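Local coordinates for protein alpha-glucosidase (Bacteroides thetaiotaomicron, PDB 5XFM) that probably hydrolyses terminal beta-L-arabinopyranosides and alpha-galactosides, as a bifunctional, calcium-containing member of glycoside hydrolase family 97, at residues K602-G613 with R633-K642. The protein carries 1 engineered substitution. Residues are numbered along the deposited sequence; the frame is centred on the assembly and turned at random.
Sequences KTVALYKDDKKG and RPQGGILCIK
Arg633 lays its CD 3.9 Å from CB of Asp609; a bend at chi3 (-81°) then brings its guanidinium against the 610-613 turn. Asp610 O lies at the edge of that group, 3.9 Å from Arg633 NH1, too far for a firm bond. Beyond the type II turn 633-636, Gly636 CA comes 3.3 Å from Asp609 OD2, and a side chain there would collide with that oxygen. Gly637 N bonds to the same OD2 on its syn side, 3.1 Å away and 16° out of the carboxylate plane, while a water accepts from Asp609 N and donates to Gly637 O. OD1 of this carboxylate is held by Thr511. An asparagine here would probably lose the bond to Gly637 N if its amide NH2 took the place of OD2, leaving two donors face to face. Ile638 sets CG2 4.1 Å from CD1 of Leu606. Leu639 pairs with Tyr607 through two backbone bonds, the one from Tyr607 N to Leu639 O nearly straight (177°). Cys640 brings SG 4.0 Å from the same Leu606 CD1, on the face shared with Ile638. Ile641 forms the next doubly bonded pair, with Ala605; on the other face its CD1 reaches within 3.7 Å of Tyr607 CE1, and Phe546 of helix 541-549 meets the tyrosine ring edge-to-face. Lys642, the last residue, bends at chi2 and runs its aliphatic chain past Thr603 O, with CB 3.7 Å from Val604 CG1. Strands 603-609 and 636-641, neighbours in the C-terminal antiparallel sheet, are thus joined by backbone bonds and apolar packing, whereas at the turn end a buried carboxylate and a water take over the pairing.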
loop_
_atom_site.group_PDB
_atom_site.type_symbol
_atom_site.label_atom_id
_atom_site.label_comp_id
_atom_site.label_asym_id
_atom_site.label_seq_id
_atom_site.Cartn_x
_atom_site.Cartn_y
_atom_site.Cartn_z
ATOM N N LYS A 602 0.147 16.886 -29.684
ATOM C CA LYS A 602 0.312 18.007 -28.767
ATOM C C LYS A 602 1.769 18.350 -28.463
ATOM O O LYS A 602 2.691 17.590 -28.772
ATOM C CB LYS A 602 -0.422 17.683 -27.464
ATOM C CG LYS A 602 -1.919 17.465 -27.641
ATOM C CD LYS A 602 -2.594 17.174 -26.311
ATOM C CE LYS A 602 -4.022 16.686 -26.514
ATOM N NZ LYS A 602 -4.722 16.474 -25.220
ATOM N N THR A 603 1.960 19.511 -27.848
ATOM C CA THR A 603 3.271 19.914 -27.369
ATOM C C THR A 603 3.338 19.714 -25.871
ATOM O O THR A 603 2.630 20.386 -25.122
ATOM C CB THR A 603 3.577 21.394 -27.691
ATOM O OG1 THR A 603 3.493 21.620 -29.104
ATOM C CG2 THR A 603 4.965 21.774 -27.190
ATOM N N VAL A 604 4.192 18.800 -25.429
ATOM C CA VAL A 604 4.269 18.490 -24.012
ATOM C C VAL A 604 5.511 19.107 -23.385
ATOM O O VAL A 604 6.517 19.331 -24.069
ATOM C CB VAL A 604 4.276 16.964 -23.767
ATOM C CG1 VAL A 604 3.003 16.334 -24.308
ATOM C CG2 VAL A 604 5.500 16.323 -24.404
ATOM N N ALA A 605 5.432 19.376 -22.082
ATOM C CA ALA A 605 6.591 19.822 -21.315
ATOM C C ALA A 605 7.440 18.613 -20.961
ATOM O O ALA A 605 6.936 17.642 -20.394
ATOM C CB ALA A 605 6.160 20.564 -20.057
ATOM N N LEU A 606 8.726 18.669 -21.290
ATOM C CA LEU A 606 9.591 17.513 -21.098
ATOM C C LEU A 606 10.717 17.769 -20.100
ATOM O O LEU A 606 11.557 18.648 -20.294
ATOM C CB LEU A 606 10.183 17.081 -22.442
ATOM C CG LEU A 606 11.316 16.057 -22.397
ATOM C CD1 LEU A 606 10.807 14.750 -21.832
ATOM C CD2 LEU A 606 11.935 15.854 -23.775
ATOM N N TYR A 607 10.727 16.967 -19.040
ATOM C CA TYR A 607 11.788 16.960 -18.048
ATOM C C TYR A 607 12.679 15.769 -18.342
ATOM O O TYR A 607 12.203 14.633 -18.422
ATOM C CB TYR A 607 11.226 16.879 -16.626
ATOM C CG TYR A 607 10.409 18.083 -16.221
ATOM C CD1 TYR A 607 9.100 18.237 -16.652
ATOM C CD2 TYR A 607 10.956 19.073 -15.420
ATOM C CE1 TYR A 607 8.357 19.342 -16.288
ATOM C CE2 TYR A 607 10.223 20.179 -15.052
ATOM C CZ TYR A 607 8.925 20.310 -15.486
ATOM O OH TYR A 607 8.195 21.417 -15.113
ATOM N N LYS A 608 13.967 16.032 -18.499
ATOM C CA LYS A 608 14.894 15.011 -18.952
ATOM C C LYS A 608 16.263 15.198 -18.289
ATOM O O LYS A 608 16.597 16.297 -17.857
ATOM C CB LYS A 608 14.966 15.083 -20.487
ATOM C CG LYS A 608 16.225 14.589 -21.163
ATOM C CD LYS A 608 16.206 14.986 -22.630
ATOM C CE LYS A 608 17.388 14.415 -23.383
ATOM N NZ LYS A 608 17.325 14.770 -24.827
ATOM N N ASP A 609 17.060 14.137 -18.216
ATOM C CA ASP A 609 18.439 14.278 -17.761
ATOM C C ASP A 609 19.250 14.767 -18.944
ATOM O O ASP A 609 19.148 14.200 -20.029
ATOM C CB ASP A 609 19.012 12.948 -17.250
ATOM C CG ASP A 609 18.143 12.285 -16.185
ATOM O OD1 ASP A 609 17.749 12.962 -15.211
ATOM O OD2 ASP A 609 17.859 11.074 -16.322
ATOM N N ASP A 610 20.075 15.792 -18.759
ATOM C CA ASP A 610 20.939 16.165 -19.867
ATOM C C ASP A 610 22.056 15.132 -19.890
ATOM O O ASP A 610 22.216 14.371 -18.937
ATOM C CB ASP A 610 21.455 17.613 -19.741
ATOM C CG ASP A 610 22.374 17.837 -18.541
ATOM O OD1 ASP A 610 22.848 16.864 -17.917
ATOM O OD2 ASP A 610 22.621 19.024 -18.221
ATOM N N LYS A 611 22.821 15.106 -20.973
ATOM C CA LYS A 611 23.866 14.099 -21.154
ATOM C C LYS A 611 24.838 14.015 -19.969
ATOM O O LYS A 611 25.501 12.992 -19.778
ATOM C CB LYS A 611 24.605 14.340 -22.474
ATOM C CG LYS A 611 23.662 14.234 -23.670
ATOM C CD LYS A 611 24.163 13.243 -24.711
ATOM C CE LYS A 611 23.005 12.355 -25.161
ATOM N NZ LYS A 611 23.324 11.550 -26.368
ATOM N N LYS A 612 24.928 15.095 -19.193
ATOM C CA LYS A 612 25.781 15.145 -18.014
ATOM C C LYS A 612 25.017 14.701 -16.768
ATOM O O LYS A 612 25.603 14.534 -15.700
ATOM C CB LYS A 612 26.331 16.556 -17.838
ATOM C CG LYS A 612 27.838 16.674 -18.067
ATOM C CD LYS A 612 28.390 17.978 -17.519
ATOM C CE LYS A 612 28.151 19.114 -18.514
ATOM N NZ LYS A 612 28.988 18.956 -19.746
ATOM N N GLY A 613 23.705 14.522 -16.907
ATOM C CA GLY A 613 22.869 14.072 -15.805
ATOM C C GLY A 613 22.110 15.171 -15.079
ATOM O O GLY A 613 21.375 14.896 -14.132
ATOM N N ARG A 633 18.949 7.278 -19.206
ATOM C CA ARG A 633 20.194 6.847 -18.584
ATOM C C ARG A 633 19.915 6.037 -17.321
ATOM O O ARG A 633 18.847 6.172 -16.720
ATOM C CB ARG A 633 21.079 8.061 -18.271
ATOM C CG ARG A 633 20.696 8.841 -17.025
ATOM C CD ARG A 633 21.629 10.033 -16.838
ATOM N NE ARG A 633 22.895 9.657 -16.215
ATOM C CZ ARG A 633 24.026 10.341 -16.357
ATOM N NH1 ARG A 633 24.050 11.437 -17.104
ATOM N NH2 ARG A 633 25.134 9.928 -15.756
ATOM N N PRO A 634 20.857 5.157 -16.941
ATOM C CA PRO A 634 20.759 4.436 -15.666
ATOM C C PRO A 634 20.629 5.381 -14.472
ATOM O O PRO A 634 21.270 6.435 -14.454
ATOM C CB PRO A 634 22.072 3.646 -15.611
ATOM C CG PRO A 634 22.468 3.490 -17.046
ATOM C CD PRO A 634 22.074 4.783 -17.685
ATOM N N GLN A 635 19.797 4.998 -13.502
ATOM C CA GLN A 635 19.513 5.812 -12.318
ATOM C C GLN A 635 18.845 7.130 -12.706
ATOM O O GLN A 635 18.848 8.091 -11.930
ATOM C CB GLN A 635 20.792 6.076 -11.510
ATOM C CG GLN A 635 21.610 4.825 -11.218
ATOM C CD GLN A 635 20.903 3.870 -10.275
ATOM O OE1 GLN A 635 20.371 4.282 -9.244
ATOM N NE2 GLN A 635 20.869 2.591 -10.638
ATOM N N GLY A 636 18.279 7.170 -13.909
ATOM C CA GLY A 636 17.654 8.379 -14.409
ATOM C C GLY A 636 16.163 8.239 -14.666
ATOM O O GLY A 636 15.567 7.168 -14.457
ATOM N N GLY A 637 15.566 9.330 -15.140
ATOM C CA GLY A 637 14.138 9.389 -15.368
ATOM C C GLY A 637 13.721 10.434 -16.386
ATOM O O GLY A 637 14.530 11.248 -16.839
ATOM N N ILE A 638 12.436 10.408 -16.728
ATOM C CA ILE A 638 11.845 11.306 -17.712
ATOM C C ILE A 638 10.430 11.644 -17.269
ATOM O O ILE A 638 9.733 10.792 -16.704
ATOM C CB ILE A 638 11.826 10.677 -19.132
ATOM C CG1 ILE A 638 13.086 11.061 -19.902
ATOM C CG2 ILE A 638 10.611 11.125 -19.931
ATOM C CD1 ILE A 638 13.350 10.193 -21.104
ATOM N N LEU A 639 10.013 12.889 -17.484
ATOM C CA LEU A 639 8.662 13.275 -17.105
ATOM C C LEU A 639 8.024 14.151 -18.202
ATOM O O LEU A 639 8.603 15.152 -18.597
ATOM C CB LEU A 639 8.710 13.992 -15.755
ATOM C CG LEU A 639 7.512 14.084 -14.809
ATOM C CD1 LEU A 639 7.872 15.017 -13.663
ATOM C CD2 LEU A 639 6.217 14.506 -15.478
ATOM N N CYS A 640 6.845 13.766 -18.699
ATOM C CA CYS A 640 6.112 14.553 -19.703
ATOM C C CYS A 640 4.790 15.093 -19.155
ATOM O O CYS A 640 4.018 14.344 -18.575
ATOM C CB CYS A 640 5.815 13.715 -20.954
ATOM S SG CYS A 640 7.239 12.983 -21.774
ATOM N N ILE A 641 4.520 16.383 -19.337
ATOM C CA ILE A 641 3.277 16.966 -18.818
ATOM C C ILE A 641 2.490 17.722 -19.886
ATOM O O ILE A 641 3.049 18.557 -20.605
ATOM C CB ILE A 641 3.544 17.936 -17.642
ATOM C CG1 ILE A 641 4.292 17.230 -16.514
ATOM C CG2 ILE A 641 2.241 18.513 -17.110
ATOM C CD1 ILE A 641 4.896 18.170 -15.496
ATOM N N LYS A 642 1.192 17.431 -19.975
ATOM C CA LYS A 642 0.276 18.265 -20.757
ATOM C C LYS A 642 -1.188 18.043 -20.385
ATOM O O LYS A 642 -1.713 16.936 -20.503
ATOM C CB LYS A 642 0.465 18.007 -22.252
ATOM C CG LYS A 642 -0.440 18.820 -23.172
ATOM C CD LYS A 642 0.024 20.263 -23.303
ATOM C CE LYS A 642 -0.978 21.103 -24.087
ATOM N NZ LYS A 642 -0.802 22.560 -23.843
HETATM O O HOH W 1 16.104 11.887 -19.398
#